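Local coordinates for protein histidinol-phosphatase (Listeria monocytogenes str. 4b H7858, PDB 3DCP) that probably catalyses the hydrolysis of histidinol phosphate to histidinol and phosphate in histidine biosynthesis, using a cluster of three bound metal ions, at residues V119-F124 with M179-L184; E39-S44 with I90-D95; Y96-E101 with H123-Q128. One frame throughout, in Å; residues are numbered along the deposited sequence.

Contact 1 (V119-F124 with M179-L184); sequences VLSLHF and MGHISL. With FE (Fe (III) ion), chain E.
His-123 and His-181 meet at one iron ion, chain E. NE2 of His-123 lies 2.2 Å from the iron, and NE2 of His-181 lies 2.3 Å from it. The two side chains cross at about a right angle, and their rings meet rim to rim with planes at 55°. Neither ring covers the face of the other. Glu-93 and water 3 also bind this iron. In His-181, CG sits between the backbone N and the carbonyl carbon (chi1 44°), which turns the ring back toward strand 117-127. CD1 of Leu-184 lies over the centre of one face of that ring. Leu-184 CD2 is 3.8 Å from His-123 CD2, at the edge of the His-123 ring.

The iron sits at the C-terminal ends of parallel strands, where metals are held in the barrel-like PHP fold. A single bridge, Leu-120 with Met-179, joins strand 117-127 to the end of strand 178-179. Gly-180 N donates to Leu-120 O over 2.8 Å, nearly straight at 173°. Gly-180 packs tightly, with its CA 3.4 Å from Val-119 CG1. Farther from the iron, selenomethionine Met-179 bends at chi2 and chi3 and lays CE against Leu-120 CB. Two waters fill in where the backbones part. Water 1 joins Leu-122 N to Gly-180 O, and water 2 joins Leu-122 O to His-181 O.

Contact 2 (E39-S44 with I90-D95); sequences EHAPLS and IGFEVD. With ZN (zinc ion), chain D; FE (Fe (III) ion), chain E; FE (Fe (III) ion), chain F.
Glu-39 and His-40 pair with Phe-92 and Glu-93 as neighbouring parallel strands of the barrel-like PHP fold. The metal site lies beside the ends of these strands. Three backbone hydrogen bonds join them. The shortest runs from Glu-93 N to Glu-39 O, 2.8 Å. Glu-39 N to Gly-91 O and Ala-41 N to Glu-93 O are both weak.

Metal binding dominates the face with His-40 and Glu-93. Their side chains lie side by side and point the same way, with ring and carboxylate planes 16° apart. NE2 of His-40 binds zinc at 2.3 Å, together with His-14 and His-260. In Glu-93, CG is anti to the backbone N (chi1 167°) and the chain is extended beyond CG. This carries the carboxylate to the irons, one oxygen to each. OE1 binds iron F at 2.3 Å, and OE2 binds iron E at 2.3 Å.

Phe-92 lies on the face shared with Glu-39. Its CB is 4.1 Å from Ala-41 CB, the apolar contact. Near the strand ends, Leu-43 CD2 touches the carboxylate of Asp-95. Separately, Glu-39 O lies at the edge of the Phe-92 ring, in its plane.

Polar side chains are held in place around the metals. OE2 of Glu-39 accepts from His-40 N, and its OE1 accepts from Thr-9 N. Ser-121 OG hydrogen-bonds to Glu-93 OE2, and Asp-95 OD1 accepts from ND1 of the iron ligand His-123. Water 4 lies in the plane of the His-40 ring, at its edge. It accepts from His-40 ND1 at 2.6 Å and donates to Glu-93 O and Asp-95 OD2.

Contact 3 (Y96-E101 with H123-Q128); sequences YLIGYE and HFLEGQ. With FE (Fe (III) ion), chain E.
Water 6 makes three hydrogen bonds, linking Ile-98 N and Tyr-96 O to Phe-124 O, where the two backbones stand too far apart to pair. It accepts from Ile-98 N at 2.8 Å. It donates to Phe-124 O at 2.8 Å and to Tyr-96 O at 2.7 Å. Water 5 makes a second bridge, accepting from His-123 N and donating to Tyr-96 O. One carbonyl, that of Tyr-96, therefore receives both waters.

Side chains close the gap around this water pair. The CB of Ile-98 is directed toward the strand, and this residue buries more surface here than any other. Its CG1 lies anti to the carbonyl carbon, beside the backbone N (chi1 -65°), and CD1 extends from there to Leu-125 CD2 at 3.9 Å. The two side chains cross obliquely. The other branch, CG2, meets OE1 of the extended Glu-126 side chain at 4.1 Å. Leu-97 brings CD2 to 4.4 Å from Phe-124 CD1, a looser touch. Phe-47 meets the Phe-124 ring edge to face.

In the fold, residues 96-101 form the loop from strand 87-95 to helix 101-111, beside strand 117-127 of the same PHP domain. A type II turn from Leu-97 to Tyr-100 bends the loop, closed by Tyr-100 N to Leu-97 O. Gly-99 takes its positive phi there. The loop is tied to the start of the helix by Tyr-96 OH, which donates to Glu-101 OE2 at 2.7 Å.

Leu-125 pairs with Arg-132 of strand 130-133, and His-123 with Ile-134 just past it. On the loop side, direct pairing ends at Ser-121 with Tyr-96. Beyond it the waters satisfy Tyr-96 O, Ile-98 N, Phe-124 O and His-123 N as the chains diverge, and the side chains add van der Waals touches.

In the fold
All three contacts lie in the PHP domain. Contacts 1 and 2 hold metal ligands; contact 3 lies farther along strand 117-127. That strand takes part in contacts 1 and 3, which share His-123 and Phe-124. Contact 2 uses the adjacent strand 87-95, and contact 3 continues into the loop after it. Contact 2 closes along the chain before either of the others opens. The centre of contact 1 is about 12 Å from those of contacts 2 and 3, which are about 15 Å apart. Contact 1 joins the larger sheet to the segment that follows strand 178-179. Residues from distant parts of the chain thus meet at iron E, consistent with a metal-dependent phosphatase.

Contact 1 (V119-F124 with M179-L184)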
loop_
_atom_site.group_PDB
_atom_site.type_symbol
_atom_site.label_atom_id
_atom_site.label_comp_id
_atom_site.label_asym_id
_atom_site.label_seq_id
_atom_site.Cartn_x
_atom_site.Cartn_y
_atom_site.Cartn_z
ATOM N N VAL A 119 1.787 1.459 7.221
ATOM C CA VAL A 119 2.229 0.777 6.017
ATOM C C VAL A 119 3.009 1.795 5.198
ATOM O O VAL A 119 2.608 2.961 5.112
ATOM C CB VAL A 119 1.029 0.278 5.171
ATOM C CG1 VAL A 119 1.531 -0.401 3.903
ATOM C CG2 VAL A 119 0.173 -0.692 5.989
ATOM N N LEU A 120 4.129 1.364 4.625
ATOM C CA LEU A 120 4.946 2.227 3.779
ATOM C C LEU A 120 4.758 1.688 2.363
ATOM O O LEU A 120 5.090 0.536 2.095
ATOM C CB LEU A 120 6.415 2.124 4.172
ATOM C CG LEU A 120 7.330 3.350 4.069
ATOM C CD1 LEU A 120 8.766 2.874 3.813
ATOM C CD2 LEU A 120 6.878 4.291 2.976
ATOM N N SER A 121 4.239 2.519 1.466
ATOM C CA SER A 121 3.962 2.077 0.101
ATOM C C SER A 121 4.572 2.925 -1.007
ATOM O O SER A 121 4.702 4.147 -0.889
ATOM C CB SER A 121 2.442 2.010 -0.128
ATOM O OG SER A 121 1.802 1.138 0.789
ATOM N N LEU A 122 4.913 2.269 -2.109
ATOM C CA LEU A 122 5.467 2.959 -3.264
ATOM C C LEU A 122 4.316 3.105 -4.278
ATOM O O LEU A 122 3.782 2.098 -4.752
ATOM C CB LEU A 122 6.600 2.128 -3.864
ATOM C CG LEU A 122 7.749 2.832 -4.595
ATOM C CD1 LEU A 122 8.153 2.000 -5.808
ATOM C CD2 LEU A 122 7.346 4.235 -5.008
ATOM N N HIS A 123 3.945 4.348 -4.598
ATOM C CA HIS A 123 2.853 4.630 -5.547
ATOM C C HIS A 123 3.290 5.483 -6.738
ATOM O O HIS A 123 2.604 5.518 -7.764
ATOM C CB HIS A 123 1.695 5.359 -4.856
ATOM C CG HIS A 123 1.004 4.552 -3.806
ATOM N ND1 HIS A 123 0.830 5.006 -2.515
ATOM C CD2 HIS A 123 0.436 3.323 -3.850
ATOM C CE1 HIS A 123 0.188 4.093 -1.811
ATOM N NE2 HIS A 123 -0.062 3.060 -2.598
ATOM N N PHE A 124 4.408 6.191 -6.590
ATOM C CA PHE A 124 4.914 7.036 -7.662
ATOM C C PHE A 124 6.371 6.743 -8.025
ATOM O O PHE A 124 7.207 6.486 -7.156
ATOM C CB PHE A 124 4.806 8.524 -7.296
ATOM C CG PHE A 124 3.404 8.994 -7.012
ATOM C CD1 PHE A 124 2.880 8.910 -5.725
ATOM C CD2 PHE A 124 2.622 9.547 -8.024
ATOM C CE1 PHE A 124 1.600 9.365 -5.446
ATOM C CE2 PHE A 124 1.335 10.006 -7.759
ATOM C CZ PHE A 124 0.822 9.916 -6.464
HETATM N N MSE A 179 5.671 -3.270 4.689
HETATM C CA MSE A 179 5.760 -2.769 3.312
HETATM C C MSE A 179 4.493 -3.076 2.507
HETATM O O MSE A 179 4.102 -4.236 2.362
HETATM C CB MSE A 179 6.988 -3.373 2.610
HETATM C CG MSE A 179 8.302 -3.211 3.382
HETATM SE SE MSE A 179 8.852 -1.351 3.672
HETATM C CE MSE A 179 8.197 -1.131 5.483
ATOM N N GLY A 180 3.873 -2.027 1.969
ATOM C CA GLY A 180 2.637 -2.194 1.217
ATOM C C GLY A 180 2.722 -2.851 -0.154
ATOM O O GLY A 180 3.654 -2.594 -0.914
ATOM N N HIS A 181 1.739 -3.704 -0.452
ATOM C CA HIS A 181 1.603 -4.388 -1.748
ATOM C C HIS A 181 2.853 -4.314 -2.622
ATOM O O HIS A 181 2.876 -3.562 -3.595
ATOM C CB HIS A 181 0.422 -3.769 -2.508
ATOM C CG HIS A 181 0.395 -2.268 -2.460
ATOM N ND1 HIS A 181 1.465 -1.492 -2.845
ATOM C CD2 HIS A 181 -0.573 -1.405 -2.062
ATOM C CE1 HIS A 181 1.162 -0.214 -2.691
ATOM N NE2 HIS A 181 -0.069 -0.135 -2.218
ATOM N N ILE A 182 3.866 -5.127 -2.323
ATOM C CA ILE A 182 5.129 -5.051 -3.058
ATOM C C ILE A 182 5.205 -5.534 -4.502
ATOM O O ILE A 182 6.297 -5.717 -5.032
ATOM C CB ILE A 182 6.292 -5.706 -2.266
ATOM C CG1 ILE A 182 6.029 -7.192 -2.055
ATOM C CG2 ILE A 182 6.474 -4.992 -0.925
ATOM C CD1 ILE A 182 7.232 -7.937 -1.497
ATOM N N SER A 183 4.063 -5.727 -5.149
ATOM C CA SER A 183 4.072 -6.116 -6.551
ATOM C C SER A 183 3.001 -5.299 -7.268
ATOM O O SER A 183 2.311 -5.794 -8.165
ATOM C CB SER A 183 3.801 -7.610 -6.709
ATOM O OG SER A 183 2.508 -7.941 -6.244
ATOM N N LEU A 184 2.884 -4.041 -6.856
ATOM C CA LEU A 184 1.909 -3.110 -7.411
ATOM C C LEU A 184 2.125 -2.883 -8.902
ATOM O O LEU A 184 1.221 -2.436 -9.608
ATOM C CB LEU A 184 1.974 -1.774 -6.672
ATOM C CG LEU A 184 0.832 -0.807 -7.002
ATOM C CD1 LEU A 184 -0.492 -1.370 -6.478
ATOM C CD2 LEU A 184 1.120 0.543 -6.369
HETATM FE FE FE E . -1.473 1.652 -1.746
HETATM O O HOH W 1 5.383 -0.557 -1.711
HETATM O O HOH W 2 4.003 -0.804 -3.924
HETATM O O HOH W 3 -1.921 0.951 -4.035
#

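Contact 2 (E39-S44 with I90-D95)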
loop_
_atom_site.group_PDB
_atom_site.type_symbol
_atom_site.label_atom_id
_atom_site.label_comp_id
_atom_site.label_asym_id
_atom_site.label_seq_id
_atom_site.Cartn_x
_atom_site.Cartn_y
_atom_site.Cartn_z
ATOM N N GLU A 39 -5.051 5.432 6.678
ATOM C CA GLU A 39 -5.417 6.333 5.608
ATOM C C GLU A 39 -4.181 6.930 4.934
ATOM O O GLU A 39 -3.105 6.999 5.531
ATOM C CB GLU A 39 -6.306 7.445 6.154
ATOM C CG GLU A 39 -6.904 8.280 5.066
ATOM C CD GLU A 39 -7.631 7.417 4.061
ATOM O OE1 GLU A 39 -8.771 6.993 4.353
ATOM O OE2 GLU A 39 -7.045 7.143 2.996
ATOM N N HIS A 40 -4.338 7.352 3.687
ATOM C CA HIS A 40 -3.241 7.959 2.952
ATOM C C HIS A 40 -2.736 9.242 3.599
ATOM O O HIS A 40 -3.503 10.171 3.852
ATOM C CB HIS A 40 -3.679 8.276 1.527
ATOM C CG HIS A 40 -3.880 7.064 0.682
ATOM N ND1 HIS A 40 -2.829 6.320 0.189
ATOM C CD2 HIS A 40 -5.009 6.454 0.251
ATOM C CE1 HIS A 40 -3.301 5.306 -0.513
ATOM N NE2 HIS A 40 -4.619 5.364 -0.491
ATOM N N ALA A 41 -1.432 9.293 3.847
ATOM C CA ALA A 41 -0.830 10.481 4.433
ATOM C C ALA A 41 -0.738 11.573 3.371
ATOM O O ALA A 41 -0.538 11.285 2.194
ATOM C CB ALA A 41 0.559 10.151 4.974
ATOM N N PRO A 42 -0.901 12.842 3.774
ATOM C CA PRO A 42 -0.824 13.954 2.825
ATOM C C PRO A 42 0.512 13.950 2.072
ATOM O O PRO A 42 1.556 13.652 2.647
ATOM C CB PRO A 42 -0.979 15.180 3.722
ATOM C CG PRO A 42 -1.867 14.669 4.829
ATOM C CD PRO A 42 -1.236 13.327 5.123
ATOM N N LEU A 43 0.472 14.252 0.779
ATOM C CA LEU A 43 1.692 14.279 -0.017
ATOM C C LEU A 43 2.450 15.573 0.231
ATOM O O LEU A 43 1.898 16.535 0.767
ATOM C CB LEU A 43 1.365 14.179 -1.506
ATOM C CG LEU A 43 0.657 12.918 -1.992
ATOM C CD1 LEU A 43 0.357 13.058 -3.483
ATOM C CD2 LEU A 43 1.521 11.691 -1.722
ATOM N N SER A 44 3.722 15.589 -0.152
ATOM C CA SER A 44 4.541 16.786 -0.017
ATOM C C SER A 44 4.113 17.817 -1.062
ATOM O O SER A 44 3.955 17.488 -2.237
ATOM C CB SER A 44 6.013 16.433 -0.222
ATOM O OG SER A 44 6.714 17.522 -0.788
ATOM N N ILE A 90 -4.687 2.855 14.625
ATOM C CA ILE A 90 -4.799 4.052 13.806
ATOM C C ILE A 90 -3.428 4.464 13.276
ATOM O O ILE A 90 -2.477 4.593 14.039
ATOM C CB ILE A 90 -5.402 5.211 14.619
ATOM C CG1 ILE A 90 -6.776 4.796 15.157
ATOM C CG2 ILE A 90 -5.484 6.471 13.761
ATOM C CD1 ILE A 90 -7.490 5.875 15.949
ATOM N N GLY A 91 -3.330 4.663 11.965
ATOM C CA GLY A 91 -2.063 5.062 11.372
ATOM C C GLY A 91 -2.223 5.580 9.959
ATOM O O GLY A 91 -3.290 6.076 9.587
ATOM N N PHE A 92 -1.166 5.461 9.166
ATOM C CA PHE A 92 -1.205 5.938 7.794
ATOM C C PHE A 92 -0.578 4.973 6.815
ATOM O O PHE A 92 0.313 4.195 7.165
ATOM C CB PHE A 92 -0.402 7.241 7.637
ATOM C CG PHE A 92 -0.918 8.389 8.449
ATOM C CD1 PHE A 92 -2.065 9.070 8.059
ATOM C CD2 PHE A 92 -0.242 8.801 9.598
ATOM C CE1 PHE A 92 -2.542 10.150 8.797
ATOM C CE2 PHE A 92 -0.705 9.882 10.349
ATOM C CZ PHE A 92 -1.858 10.560 9.946
ATOM N N GLU A 93 -1.055 5.031 5.577
ATOM C CA GLU A 93 -0.395 4.298 4.516
ATOM C C GLU A 93 0.529 5.418 4.043
ATOM O O GLU A 93 0.088 6.367 3.398
ATOM C CB GLU A 93 -1.336 3.914 3.386
ATOM C CG GLU A 93 -0.554 3.447 2.169
ATOM C CD GLU A 93 -1.400 2.700 1.161
ATOM O OE1 GLU A 93 -2.601 2.990 1.070
ATOM O OE2 GLU A 93 -0.854 1.846 0.450
ATOM N N VAL A 94 1.792 5.337 4.427
ATOM C CA VAL A 94 2.743 6.375 4.075
ATOM C C VAL A 94 3.389 6.167 2.722
ATOM O O VAL A 94 3.948 5.112 2.446
ATOM C CB VAL A 94 3.842 6.487 5.147
ATOM C CG1 VAL A 94 4.815 7.605 4.775
ATOM C CG2 VAL A 94 3.213 6.740 6.514
ATOM N N ASP A 95 3.301 7.191 1.879
ATOM C CA ASP A 95 3.898 7.152 0.549
ATOM C C ASP A 95 5.407 7.307 0.639
ATOM O O ASP A 95 5.900 8.259 1.259
ATOM C CB ASP A 95 3.374 8.304 -0.310
ATOM C CG ASP A 95 2.195 7.914 -1.166
ATOM O OD1 ASP A 95 2.412 7.290 -2.230
ATOM O OD2 ASP A 95 1.054 8.242 -0.776
HETATM ZN ZN ZN D . -6.460 4.521 -1.667
HETATM FE FE FE E . -1.473 1.652 -1.746
HETATM FE FE FE F . -4.137 1.414 0.582
HETATM O O HOH W 4 -0.254 6.387 0.632
HETATM O O HOH W 3 -1.921 0.951 -4.035
#

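Contact 3 (Y96-E101 with H123-Q128)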
loop_
_atom_site.group_PDB
_atom_site.type_symbol
_atom_site.label_atom_id
_atom_site.label_comp_id
_atom_site.label_asym_id
_atom_site.label_seq_id
_atom_site.Cartn_x
_atom_site.Cartn_y
_atom_site.Cartn_z
ATOM N N TYR A 96 6.144 6.371 0.052
ATOM C CA TYR A 96 7.586 6.534 0.004
ATOM C C TYR A 96 7.812 7.417 -1.225
ATOM O O TYR A 96 7.554 7.010 -2.357
ATOM C CB TYR A 96 8.323 5.202 -0.162
ATOM C CG TYR A 96 9.818 5.411 -0.258
ATOM C CD1 TYR A 96 10.540 5.939 0.818
ATOM C CD2 TYR A 96 10.500 5.167 -1.448
ATOM C CE1 TYR A 96 11.896 6.228 0.703
ATOM C CE2 TYR A 96 11.857 5.452 -1.571
ATOM C CZ TYR A 96 12.543 5.983 -0.494
ATOM O OH TYR A 96 13.871 6.285 -0.630
ATOM N N LEU A 97 8.232 8.651 -0.996
ATOM C CA LEU A 97 8.461 9.573 -2.093
ATOM C C LEU A 97 9.950 9.672 -2.379
ATOM O O LEU A 97 10.709 10.264 -1.614
ATOM C CB LEU A 97 7.873 10.943 -1.741
ATOM C CG LEU A 97 6.368 10.954 -1.429
ATOM C CD1 LEU A 97 5.955 12.326 -0.899
ATOM C CD2 LEU A 97 5.566 10.600 -2.677
ATOM N N ILE A 98 10.358 9.062 -3.484
ATOM C CA ILE A 98 11.756 9.050 -3.895
ATOM C C ILE A 98 12.324 10.463 -4.024
ATOM O O ILE A 98 11.835 11.272 -4.811
ATOM C CB ILE A 98 11.918 8.307 -5.241
ATOM C CG1 ILE A 98 11.557 6.830 -5.059
ATOM C CG2 ILE A 98 13.351 8.442 -5.753
ATOM C CD1 ILE A 98 11.370 6.079 -6.362
ATOM N N GLY A 99 13.349 10.754 -3.225
ATOM C CA GLY A 99 13.977 12.060 -3.263
ATOM C C GLY A 99 13.399 13.028 -2.251
ATOM O O GLY A 99 13.858 14.163 -2.141
ATOM N N TYR A 100 12.393 12.586 -1.503
ATOM C CA TYR A 100 11.763 13.446 -0.510
ATOM C C TYR A 100 11.742 12.829 0.883
ATOM O O TYR A 100 10.805 13.062 1.649
ATOM C CB TYR A 100 10.333 13.778 -0.946
ATOM C CG TYR A 100 10.269 14.664 -2.164
ATOM C CD1 TYR A 100 10.110 16.046 -2.039
ATOM C CD2 TYR A 100 10.418 14.131 -3.442
ATOM C CE1 TYR A 100 10.103 16.871 -3.154
ATOM C CE2 TYR A 100 10.414 14.947 -4.564
ATOM C CZ TYR A 100 10.258 16.316 -4.412
ATOM O OH TYR A 100 10.276 17.130 -5.518
ATOM N N GLU A 101 12.773 12.056 1.218
ATOM C CA GLU A 101 12.831 11.411 2.528
ATOM C C GLU A 101 12.772 12.406 3.685
ATOM O O GLU A 101 12.192 12.104 4.724
ATOM C CB GLU A 101 14.092 10.550 2.657
ATOM C CG GLU A 101 14.253 9.508 1.560
ATOM C CD GLU A 101 15.334 8.493 1.871
ATOM O OE1 GLU A 101 16.307 8.844 2.577
ATOM O OE2 GLU A 101 15.219 7.342 1.398
ATOM N N HIS A 123 3.945 4.348 -4.598
ATOM C CA HIS A 123 2.853 4.630 -5.547
ATOM C C HIS A 123 3.290 5.483 -6.738
ATOM O O HIS A 123 2.604 5.518 -7.764
ATOM C CB HIS A 123 1.695 5.359 -4.856
ATOM C CG HIS A 123 1.004 4.552 -3.806
ATOM N ND1 HIS A 123 0.830 5.006 -2.515
ATOM C CD2 HIS A 123 0.436 3.323 -3.850
ATOM C CE1 HIS A 123 0.188 4.093 -1.811
ATOM N NE2 HIS A 123 -0.062 3.060 -2.598
ATOM N N PHE A 124 4.408 6.191 -6.590
ATOM C CA PHE A 124 4.914 7.036 -7.662
ATOM C C PHE A 124 6.371 6.743 -8.025
ATOM O O PHE A 124 7.207 6.486 -7.156
ATOM C CB PHE A 124 4.806 8.524 -7.296
ATOM C CG PHE A 124 3.404 8.994 -7.012
ATOM C CD1 PHE A 124 2.880 8.910 -5.725
ATOM C CD2 PHE A 124 2.622 9.547 -8.024
ATOM C CE1 PHE A 124 1.600 9.365 -5.446
ATOM C CE2 PHE A 124 1.335 10.006 -7.759
ATOM C CZ PHE A 124 0.822 9.916 -6.464
ATOM N N LEU A 125 6.658 6.792 -9.320
ATOM C CA LEU A 125 8.006 6.589 -9.836
ATOM C C LEU A 125 8.342 7.762 -10.751
ATOM O O LEU A 125 7.441 8.438 -11.238
ATOM C CB LEU A 125 8.079 5.305 -10.661
ATOM C CG LEU A 125 8.389 3.981 -9.970
ATOM C CD1 LEU A 125 8.422 2.886 -11.028
ATOM C CD2 LEU A 125 9.737 4.069 -9.241
ATOM N N GLU A 126 9.625 8.012 -10.983
ATOM C CA GLU A 126 9.990 9.069 -11.922
ATOM C C GLU A 126 9.564 8.551 -13.289
ATOM O O GLU A 126 9.791 7.386 -13.613
ATOM C CB GLU A 126 11.500 9.326 -11.921
ATOM C CG GLU A 126 12.017 9.919 -10.617
ATOM C CD GLU A 126 13.524 10.071 -10.609
ATOM O OE1 GLU A 126 14.164 9.581 -9.650
ATOM O OE2 GLU A 126 14.065 10.677 -11.557
ATOM N N GLY A 127 8.929 9.410 -14.076
ATOM C CA GLY A 127 8.477 9.013 -15.393
ATOM C C GLY A 127 8.485 10.157 -16.386
ATOM O O GLY A 127 9.165 11.171 -16.187
ATOM N N GLN A 128 7.715 9.989 -17.456
ATOM C CA GLN A 128 7.631 10.980 -18.514
ATOM C C GLN A 128 7.036 12.294 -18.031
ATOM O O GLN A 128 5.866 12.354 -17.653
ATOM C CB GLN A 128 6.795 10.437 -19.675
ATOM C CG GLN A 128 6.866 11.272 -20.950
ATOM C CD GLN A 128 8.259 11.291 -21.555
ATOM O OE1 GLN A 128 8.961 10.279 -21.548
ATOM N NE2 GLN A 128 8.659 12.439 -22.101
HETATM FE FE FE E . -1.473 1.652 -1.746
HETATM O O HOH W 5 4.721 6.785 -3.467
HETATM O O HOH W 6 8.311 7.685 -4.855
HETATM O O HOH W 3 -1.921 0.951 -4.035
#